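Local coordinates for arginine kinase (Anthopleura japonica, PDB 4RF6), which catalyses the transfer of phosphate from ATP to L-arginine, giving phosphoarginine and ADP, and carries two tandem kinase repeats in one chain, at residues G168-K173 with F250-R255; F193-G198 with E213-Y218; S289-I294 with V331-N336. All blocks are in the same frame, centred on the assembly; numbering follows the deposited sequence. Where two conformers were deposited one is given.

Interaction 1 (G168-K173 with F250-R255); sequences GDLAGK and FSRLCR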
loop_
_atom_site.group_PDB
_atom_site.type_symbol
_atom_site.label_atom_id
_atom_site.label_comp_id
_atom_site.label_asym_id
_atom_site.label_seq_id
_atom_site.Cartn_x
_atom_site.Cartn_y
_atom_site.Cartn_z
ATOM N N GLY A 168 -20.452 -9.824 -3.390
ATOM C CA GLY A 168 -19.796 -8.580 -3.748
ATOM C C GLY A 168 -18.352 -8.498 -3.301
ATOM O O GLY A 168 -17.578 -9.431 -3.513
ATOM N N ASP A 169 -17.986 -7.378 -2.682
ATOM C CA ASP A 169 -16.605 -7.173 -2.262
ATOM C C ASP A 169 -16.216 -8.061 -1.080
ATOM O O ASP A 169 -15.028 -8.237 -0.804
ATOM C CB ASP A 169 -16.339 -5.697 -1.943
ATOM C CG ASP A 169 -17.090 -5.219 -0.718
ATOM O OD1 ASP A 169 -18.150 -5.799 -0.401
ATOM O OD2 ASP A 169 -16.627 -4.252 -0.077
ATOM N N LEU A 170 -17.211 -8.610 -0.383
ATOM C CA LEU A 170 -16.949 -9.500 0.751
ATOM C C LEU A 170 -16.761 -10.956 0.315
ATOM O O LEU A 170 -16.333 -11.805 1.106
ATOM C CB LEU A 170 -18.062 -9.392 1.801
ATOM C CG LEU A 170 -18.002 -8.164 2.713
ATOM C CD1 LEU A 170 -19.206 -8.095 3.629
ATOM C CD2 LEU A 170 -16.722 -8.170 3.535
ATOM N N ALA A 171 -17.083 -11.239 -0.946
ATOM C CA ALA A 171 -16.894 -12.581 -1.496
ATOM C C ALA A 171 -15.424 -12.969 -1.455
ATOM O O ALA A 171 -14.544 -12.144 -1.727
ATOM C CB ALA A 171 -17.424 -12.668 -2.918
ATOM N N GLY A 172 -15.167 -14.233 -1.129
ATOM C CA GLY A 172 -13.812 -14.731 -0.996
ATOM C C GLY A 172 -13.794 -16.212 -0.669
ATOM O O GLY A 172 -14.757 -16.925 -0.957
ATOM N N LYS A 173 -12.709 -16.672 -0.049
ATOM C CA LYS A 173 -12.477 -18.104 0.143
ATOM C C LYS A 173 -12.072 -18.420 1.584
ATOM O O LYS A 173 -11.450 -17.591 2.259
ATOM C CB LYS A 173 -11.403 -18.581 -0.846
ATOM C CG LYS A 173 -10.655 -19.865 -0.472
ATOM C CD LYS A 173 -11.384 -21.126 -0.920
ATOM C CE LYS A 173 -10.403 -22.260 -1.214
ATOM N NZ LYS A 173 -9.604 -22.661 -0.018
ATOM N N PHE A 250 -15.141 0.693 7.733
ATOM C CA PHE A 250 -16.093 0.368 8.786
ATOM C C PHE A 250 -17.397 -0.158 8.204
ATOM O O PHE A 250 -18.037 -1.041 8.783
ATOM C CB PHE A 250 -16.359 1.588 9.669
ATOM C CG PHE A 250 -17.166 1.279 10.902
ATOM C CD1 PHE A 250 -16.762 0.278 11.776
ATOM C CD2 PHE A 250 -18.319 1.995 11.192
ATOM C CE1 PHE A 250 -17.501 -0.015 12.916
ATOM C CE2 PHE A 250 -19.066 1.716 12.330
ATOM C CZ PHE A 250 -18.656 0.709 13.195
ATOM N N SER A 251 -17.789 0.388 7.056
ATOM C CA SER A 251 -18.975 -0.088 6.348
ATOM C C SER A 251 -18.833 -1.568 5.982
ATOM O O SER A 251 -19.732 -2.371 6.245
ATOM C CB SER A 251 -19.218 0.754 5.089
ATOM O OG SER A 251 -20.287 0.238 4.325
ATOM N N ARG A 252 -17.696 -1.911 5.377
ATOM C CA ARG A 252 -17.386 -3.284 4.992
ATOM C C ARG A 252 -17.347 -4.192 6.221
ATOM O O ARG A 252 -17.878 -5.308 6.199
ATOM C CB ARG A 252 -16.052 -3.325 4.233
ATOM C CG ARG A 252 -15.603 -4.713 3.785
ATOM C CD ARG A 252 -14.475 -4.636 2.758
ATOM N NE ARG A 252 -13.276 -3.991 3.293
ATOM C CZ ARG A 252 -12.829 -2.795 2.914
ATOM N NH1 ARG A 252 -13.472 -2.101 1.985
ATOM N NH2 ARG A 252 -11.729 -2.296 3.460
ATOM N N LEU A 253 -16.734 -3.704 7.299
ATOM C CA LEU A 253 -16.686 -4.458 8.548
ATOM C C LEU A 253 -18.093 -4.756 9.048
ATOM O O LEU A 253 -18.442 -5.914 9.313
ATOM C CB LEU A 253 -15.912 -3.693 9.624
ATOM C CG LEU A 253 -15.824 -4.418 10.968
ATOM C CD1 LEU A 253 -15.109 -5.748 10.806
ATOM C CD2 LEU A 253 -15.134 -3.567 12.027
ATOM N N CYS A 254 -18.898 -3.704 9.169
ATOM C CA CYS A 254 -20.254 -3.832 9.688
ATOM C C CYS A 254 -21.105 -4.786 8.863
ATOM O O CYS A 254 -21.799 -5.644 9.416
ATOM C CB CYS A 254 -20.918 -2.461 9.779
ATOM S SG CYS A 254 -20.282 -1.486 11.158
ATOM N N ARG A 255 -21.038 -4.640 7.542
ATOM C CA ARG A 255 -21.771 -5.515 6.629
ATOM C C ARG A 255 -21.547 -6.990 6.959
ATOM O O ARG A 255 -22.497 -7.767 7.053
ATOM C CB ARG A 255 -21.374 -5.226 5.179
ATOM C CG ARG A 255 -22.462 -4.539 4.357
ATOM C CD ARG A 255 -21.870 -3.511 3.402
ATOM N NE ARG A 255 -20.795 -4.081 2.593
ATOM C CZ ARG A 255 -19.761 -3.389 2.128
ATOM N NH1 ARG A 255 -19.653 -2.093 2.389
ATOM N NH2 ARG A 255 -18.829 -3.994 1.410
HETATM O O HOH W 1 -15.869 -1.516 -0.044
#
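Asp169 and Arg255 reach each other by unequal means. The aspartate puts CG between its own backbone N and carbonyl carbon (chi1 67°), while the arginine starts from a chi1 of -109°, well off a staggered position, and bends again at chi2 and chi3 to fold its guanidinium back along the helix. The two side chains come from opposite directions and form a salt bridge through a single nitrogen: Arg255 NH2 lies 2.6 Å from Asp169 OD1 and 2.7 Å from Asp169 OD2. The carboxylate meets the guanidinium at its edge with the planes nearly coplanar, 29° apart, but sharing one nitrogen between two oxygens leaves both hydrogen bonds bent and weak. A further weak bond, from Arg255 NH1 to Ser251 OG one helical turn back (3.1 Å), helps to fix the rotation of the group, and Arg252 CA packs over one of its faces.

Water 1 links the same carboxylate to the other arginine. It donates to Asp169 OD2 at 2.8 Å and accepts a weak bond from Arg252 NH1 at 3.2 Å, in the guanidinium plane. Arg252 has its main polar partner elsewhere, in a salt bridge with Glu241.

Beneath the charges Leu170 supplies the greasy part of the contact, one branch to each arginine. Leu170 CD2 rests on Arg252 CG at 3.6 Å, and Leu170 CD1 on Arg255 CB at 3.9 Å.

In the fold, the contact joins the short 3-10 turn leading into edge strand 172-176 to helix 246-264. That helix lies on the antiparallel sheet, with Leu253 turned toward strands 127-136 and 235-242 and Phe250 packed against helix 344-370.

Interaction 2 (F193-G198 with E213-Y218); sequences FLFKKG and EGRGIY
Phe195 and Ile217 lie alongside each other, pointing opposite ways, where the loop between helices 182-190 and 200-205 lies over strand 216-220, part of the antiparallel sheet of the phosphagen kinase catalytic domain. No hydrogen bond crosses here; the fit is one of shape. The Phe195 ring is the larger bump. Its CG sits between the backbone N and carbonyl carbon (chi1 66°), which drops the ring into the hollow between Arg215 and Ile217, with Gly216 as its floor. Phe195 CE2 touches Ile217 CG1 at 3.6 Å, while Phe195 CZ lies 3.9 Å from Arg215 CB. The edge of the ring, not its face, meets the Gly216 carbonyl oxygen. Beyond that, Arg215 leads its guanidinium away to Glu213 O.

Ile217 is the answering bump, its CD1 fitting against the loop backbone 3.7 Å from Leu194 CA. Leu194 starts out facing away, yet its end turns back, so that Leu194 CD1 meets Ile217 CD1 at 4.0 Å, the two side chains crossing at about a right angle. Trp228, on the neighbouring strand, touches both Phe195 and Ile217, and its NE1 hydrogen-bonds to Phe193 O. That same oxygen lies just 3.4 Å from the methyl Ile217 CD1.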
loop_
_atom_site.group_PDB
_atom_site.type_symbol
_atom_site.label_atom_id
_atom_site.label_comp_id
_atom_site.label_asym_id
_atom_site.label_seq_id
_atom_site.Cartn_x
_atom_site.Cartn_y
_atom_site.Cartn_z
ATOM N N PHE A 193 -1.497 -13.042 6.218
ATOM C CA PHE A 193 -2.826 -13.442 6.681
ATOM C C PHE A 193 -2.764 -14.632 7.634
ATOM O O PHE A 193 -3.727 -14.926 8.350
ATOM C CB PHE A 193 -3.726 -13.787 5.491
ATOM C CG PHE A 193 -4.226 -12.590 4.737
ATOM C CD1 PHE A 193 -4.029 -11.311 5.237
ATOM C CD2 PHE A 193 -4.904 -12.744 3.532
ATOM C CE1 PHE A 193 -4.493 -10.198 4.550
ATOM C CE2 PHE A 193 -5.374 -11.637 2.839
ATOM C CZ PHE A 193 -5.168 -10.361 3.348
ATOM N N LEU A 194 -1.626 -15.316 7.638
ATOM C CA LEU A 194 -1.477 -16.532 8.419
ATOM C C LEU A 194 -1.348 -16.257 9.919
ATOM O O LEU A 194 -0.777 -15.245 10.331
ATOM C CB LEU A 194 -0.264 -17.333 7.933
ATOM C CG LEU A 194 -0.265 -18.808 8.337
ATOM C CD1 LEU A 194 -1.221 -19.591 7.457
ATOM C CD2 LEU A 194 1.124 -19.416 8.293
ATOM N N PHE A 195 -1.906 -17.154 10.730
ATOM C CA PHE A 195 -1.553 -17.213 12.143
ATOM C C PHE A 195 -1.091 -18.623 12.480
ATOM O O PHE A 195 -1.462 -19.580 11.793
ATOM C CB PHE A 195 -2.696 -16.740 13.057
ATOM C CG PHE A 195 -3.924 -17.621 13.056
ATOM C CD1 PHE A 195 -4.093 -18.605 14.027
ATOM C CD2 PHE A 195 -4.942 -17.413 12.134
ATOM C CE1 PHE A 195 -5.241 -19.390 14.060
ATOM C CE2 PHE A 195 -6.094 -18.192 12.154
ATOM C CZ PHE A 195 -6.243 -19.183 13.118
ATOM N N LYS A 196 -0.258 -18.743 13.510
ATOM C CA LYS A 196 0.302 -20.035 13.894
ATOM C C LYS A 196 -0.160 -20.408 15.292
ATOM O O LYS A 196 -0.929 -19.664 15.911
ATOM C CB LYS A 196 1.834 -19.992 13.862
ATOM C CG LYS A 196 2.431 -19.477 12.562
ATOM C CD LYS A 196 3.951 -19.397 12.659
ATOM C CE LYS A 196 4.554 -18.625 11.495
ATOM N NZ LYS A 196 6.047 -18.640 11.549
ATOM N N LYS A 197 0.315 -21.552 15.787
ATOM C CA LYS A 197 -0.004 -21.996 17.143
ATOM C C LYS A 197 0.256 -20.863 18.121
ATOM O O LYS A 197 1.244 -20.141 17.985
ATOM C CB LYS A 197 0.810 -23.231 17.523
ATOM C CG LYS A 197 0.340 -23.910 18.803
ATOM C CD LYS A 197 1.053 -25.238 19.039
ATOM C CE LYS A 197 0.417 -25.984 20.201
ATOM N NZ LYS A 197 0.956 -27.367 20.357
ATOM N N GLY A 198 -0.654 -20.682 19.075
ATOM C CA GLY A 198 -0.606 -19.538 19.971
ATOM C C GLY A 198 0.653 -19.530 20.807
ATOM O O GLY A 198 1.213 -20.588 21.086
ATOM N N GLU A 213 -7.065 -27.944 14.911
ATOM C CA GLU A 213 -8.440 -28.295 14.579
ATOM C C GLU A 213 -9.402 -27.116 14.750
ATOM O O GLU A 213 -9.371 -26.424 15.768
ATOM C CB GLU A 213 -8.895 -29.455 15.465
ATOM C CG GLU A 213 -10.312 -29.921 15.224
ATOM C CD GLU A 213 -10.630 -31.213 15.954
ATOM O OE1 GLU A 213 -10.932 -31.152 17.161
ATOM O OE2 GLU A 213 -10.570 -32.285 15.317
ATOM N N GLY A 214 -10.256 -26.890 13.755
ATOM C CA GLY A 214 -11.295 -25.878 13.869
ATOM C C GLY A 214 -10.815 -24.454 13.656
ATOM O O GLY A 214 -11.617 -23.517 13.702
ATOM N N ARG A 215 -9.512 -24.283 13.446
ATOM C CA ARG A 215 -8.953 -22.969 13.135
ATOM C C ARG A 215 -8.953 -22.746 11.632
ATOM O O ARG A 215 -8.769 -23.691 10.850
ATOM C CB ARG A 215 -7.526 -22.825 13.668
ATOM C CG ARG A 215 -7.424 -22.516 15.155
ATOM C CD ARG A 215 -7.703 -23.746 16.000
ATOM N NE ARG A 215 -7.416 -23.529 17.418
ATOM C CZ ARG A 215 -7.405 -24.492 18.331
ATOM N NH1 ARG A 215 -7.132 -24.206 19.597
ATOM N NH2 ARG A 215 -7.662 -25.744 17.974
ATOM N N GLY A 216 -9.161 -21.501 11.218
ATOM C CA GLY A 216 -9.230 -21.206 9.803
ATOM C C GLY A 216 -9.074 -19.736 9.481
ATOM O O GLY A 216 -9.132 -18.875 10.362
ATOM N N ILE A 217 -8.885 -19.462 8.196
ATOM C CA ILE A 217 -8.678 -18.108 7.707
ATOM C C ILE A 217 -9.578 -17.841 6.501
ATOM O O ILE A 217 -9.600 -18.631 5.554
ATOM C CB ILE A 217 -7.203 -17.908 7.322
ATOM C CG1 ILE A 217 -6.318 -18.010 8.568
ATOM C CG2 ILE A 217 -6.995 -16.571 6.628
ATOM C CD1 ILE A 217 -4.836 -18.103 8.270
ATOM N N TYR A 218 -10.334 -16.745 6.551
ATOM C CA TYR A 218 -11.138 -16.299 5.414
ATOM C C TYR A 218 -10.682 -14.911 4.989
ATOM O O TYR A 218 -10.431 -14.048 5.836
ATOM C CB TYR A 218 -12.624 -16.247 5.787
ATOM C CG TYR A 218 -13.550 -15.744 4.684
ATOM C CD1 TYR A 218 -14.158 -16.631 3.801
ATOM C CD2 TYR A 218 -13.833 -14.386 4.544
ATOM C CE1 TYR A 218 -15.006 -16.181 2.797
ATOM C CE2 TYR A 218 -14.679 -13.924 3.544
ATOM C CZ TYR A 218 -15.260 -14.827 2.676
ATOM O OH TYR A 218 -16.100 -14.377 1.687
#

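Interaction 3 (S289-I294 with V331-N336); sequences SVHVKI and VYDISN
Val292 O takes the backbone hydrogen bond from Tyr332 N at 2.8 Å, nearly straight at 169°, and the CA-H of Val331 also points at it, with Val331 CA 3.4 Å away. Val292 N returns a bond to Tyr332 O, and Val290 and Ile334 exchange a second reciprocal pair, so 289-293 and 331-336 run as regular antiparallel strands in which Val290-Ile334 and Val292-Tyr332 are the hydrogen-bonded pairs.

The face carrying Ser289, His291 and Asp333 is mostly polar, with Val331 on it as well. Asp333, with CG anti to its backbone N (chi1 -178°), reaches across to Ser289 and His291. The modelled Ser289 OG comes within 2.4 Å of Asp333 OD1, a doubtful value because it is very short and the serine has two conformers. The imidazole edge faces the same oxygen, His291 CD2 lying 3.4 Å from Asp333 OD1, with ring and carboxylate planes 66° apart. Water 2 sits 2.9 Å from His291 NE2 and donates a weak bond to Asp333 OD2, which also has a salt bridge to Arg287. Arg287 and His291 belong to a predicted ATP-binding set, and Asp333 probably helps to position them.

The face of Val290, Val292, Tyr332 and Ile334 is greasy. Val292 CG1 packs on Ile334 CG1 at 3.6 Å, and Ile294, just past the strand end, leans its CG1 obliquely toward Tyr332 CD1 at 4.1 Å.

Strand 286-293 lies between 127-136 and 331-336 in the sheet, and 331-336 pairs on its other side with edge strand 312-316, where Ala314 touches Tyr332 and Ile334. Helix 344-370 packs against the greasy side, Met351 on Ile334, and Leu358 on Ile294 beyond the strand.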
loop_
_atom_site.group_PDB
_atom_site.type_symbol
_atom_site.label_atom_id
_atom_site.label_comp_id
_atom_site.label_asym_id
_atom_site.label_seq_id
_atom_site.Cartn_x
_atom_site.Cartn_y
_atom_site.Cartn_z
ATOM N N SER A 289 -7.023 1.478 13.773
ATOM C CA SER A 289 -5.657 1.968 13.591
ATOM C C SER A 289 -5.460 2.671 12.247
ATOM O O SER A 289 -5.814 2.117 11.203
ATOM C CB SER A 289 -4.669 0.805 13.718
ATOM O OG SER A 289 -3.402 1.135 13.181
ATOM N N VAL A 290 -4.879 3.868 12.276
ATOM C CA VAL A 290 -4.556 4.619 11.065
ATOM C C VAL A 290 -3.066 4.947 11.074
ATOM O O VAL A 290 -2.551 5.459 12.068
ATOM C CB VAL A 290 -5.382 5.931 10.992
ATOM C CG1 VAL A 290 -4.840 6.865 9.918
ATOM C CG2 VAL A 290 -6.847 5.630 10.739
ATOM N N HIS A 291 -2.368 4.629 9.988
ATOM C CA HIS A 291 -0.985 5.066 9.845
ATOM C C HIS A 291 -0.939 6.409 9.122
ATOM O O HIS A 291 -1.424 6.535 7.996
ATOM C CB HIS A 291 -0.148 4.022 9.111
ATOM C CG HIS A 291 0.098 2.781 9.910
ATOM N ND1 HIS A 291 1.020 1.825 9.542
ATOM C CD2 HIS A 291 -0.465 2.339 11.061
ATOM C CE1 HIS A 291 1.017 0.850 10.433
ATOM N NE2 HIS A 291 0.124 1.137 11.364
ATOM N N VAL A 292 -0.367 7.415 9.778
ATOM C CA VAL A 292 -0.379 8.774 9.246
ATOM C C VAL A 292 0.958 9.472 9.489
ATOM O O VAL A 292 1.586 9.289 10.535
ATOM C CB VAL A 292 -1.548 9.597 9.839
ATOM C CG1 VAL A 292 -1.369 9.798 11.342
ATOM C CG2 VAL A 292 -1.675 10.936 9.132
ATOM N N LYS A 293 1.397 10.257 8.510
ATOM C CA LYS A 293 2.676 10.953 8.602
ATOM C C LYS A 293 2.467 12.369 9.112
ATOM O O LYS A 293 2.001 13.243 8.375
ATOM C CB LYS A 293 3.357 10.991 7.234
ATOM C CG LYS A 293 4.708 11.689 7.212
ATOM C CD LYS A 293 5.513 11.220 6.011
ATOM C CE LYS A 293 6.963 11.691 6.066
ATOM N NZ LYS A 293 7.110 13.150 5.822
ATOM N N ILE A 294 2.804 12.589 10.379
ATOM C CA ILE A 294 2.584 13.882 11.018
ATOM C C ILE A 294 3.778 14.356 11.869
ATOM O O ILE A 294 3.622 14.627 13.063
ATOM C CB ILE A 294 1.295 13.851 11.877
ATOM C CG1 ILE A 294 1.260 12.589 12.743
ATOM C CG2 ILE A 294 0.047 13.896 10.992
ATOM C CD1 ILE A 294 0.046 12.499 13.668
ATOM N N VAL A 331 6.002 8.950 10.602
ATOM C CA VAL A 331 4.794 8.123 10.514
ATOM C C VAL A 331 4.380 7.567 11.882
ATOM O O VAL A 331 5.196 6.982 12.597
ATOM C CB VAL A 331 4.966 6.962 9.518
ATOM C CG1 VAL A 331 3.672 6.169 9.393
ATOM C CG2 VAL A 331 5.396 7.486 8.154
ATOM N N TYR A 332 3.109 7.749 12.237
ATOM C CA TYR A 332 2.598 7.297 13.523
ATOM C C TYR A 332 1.401 6.365 13.366
ATOM O O TYR A 332 0.586 6.525 12.450
ATOM C CB TYR A 332 2.231 8.495 14.407
ATOM C CG TYR A 332 3.427 9.245 14.945
ATOM C CD1 TYR A 332 4.179 10.075 14.121
ATOM C CD2 TYR A 332 3.805 9.122 16.276
ATOM C CE1 TYR A 332 5.277 10.755 14.606
ATOM C CE2 TYR A 332 4.898 9.802 16.771
ATOM C CZ TYR A 332 5.629 10.614 15.932
ATOM O OH TYR A 332 6.721 11.292 16.421
ATOM N N ASP A 333 1.318 5.374 14.249
ATOM C CA ASP A 333 0.148 4.512 14.332
ATOM C C ASP A 333 -0.803 5.146 15.338
ATOM O O ASP A 333 -0.524 5.169 16.537
ATOM C CB ASP A 333 0.554 3.105 14.782
ATOM C CG ASP A 333 -0.620 2.132 14.849
ATOM O OD1 ASP A 333 -1.673 2.402 14.233
ATOM O OD2 ASP A 333 -0.479 1.082 15.513
ATOM N N ILE A 334 -1.906 5.695 14.845
ATOM C CA ILE A 334 -2.925 6.252 15.720
ATOM C C ILE A 334 -3.923 5.141 16.040
ATOM O O ILE A 334 -4.428 4.491 15.131
ATOM C CB ILE A 334 -3.641 7.450 15.057
ATOM C CG1 ILE A 334 -2.621 8.392 14.430
ATOM C CG2 ILE A 334 -4.468 8.219 16.083
ATOM C CD1 ILE A 334 -1.629 8.952 15.433
ATOM N N SER A 335 -4.200 4.901 17.320
ATOM C CA SER A 335 -5.147 3.847 17.685
ATOM C C SER A 335 -6.031 4.271 18.850
ATOM O O SER A 335 -5.729 5.238 19.552
ATOM C CB SER A 335 -4.418 2.534 17.998
ATOM O OG SER A 335 -3.627 2.652 19.165
ATOM N N ASN A 336 -7.133 3.557 19.052
ATOM C CA ASN A 336 -8.023 3.868 20.167
ATOM C C ASN A 336 -7.468 3.327 21.477
ATOM O O ASN A 336 -6.842 2.262 21.505
ATOM C CB ASN A 336 -9.395 3.254 19.923
ATOM C CG ASN A 336 -9.313 1.769 19.688
ATOM O OD1 ASN A 336 -8.555 1.314 18.832
ATOM N ND2 ASN A 336 -10.064 0.996 20.470
HETATM O O HOH W 2 1.110 -0.739 13.284
#

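How the interactions relate
All three contacts reach one antiparallel sheet in the first of the two repeats. Interactions 1 and 2, their centres 20 Å apart, touch at one end of it: Leu170 O lies 2.6 Å from Tyr218 OH, a probable hydrogen bond from the turn just before strand 172-176 to strand 216-220, its neighbour in the sheet. Interaction 3 sits toward the other end, its centre 23 Å from that of interaction 1 and 27 Å from that of interaction 2, touching neither. It contributes residues directly to the predicted ATP site. The others come near residues of that site: the Arg252 side chain is about 8 Å from that of Thr130, and the Phe195 side chain about 7 Å from that of Arg236.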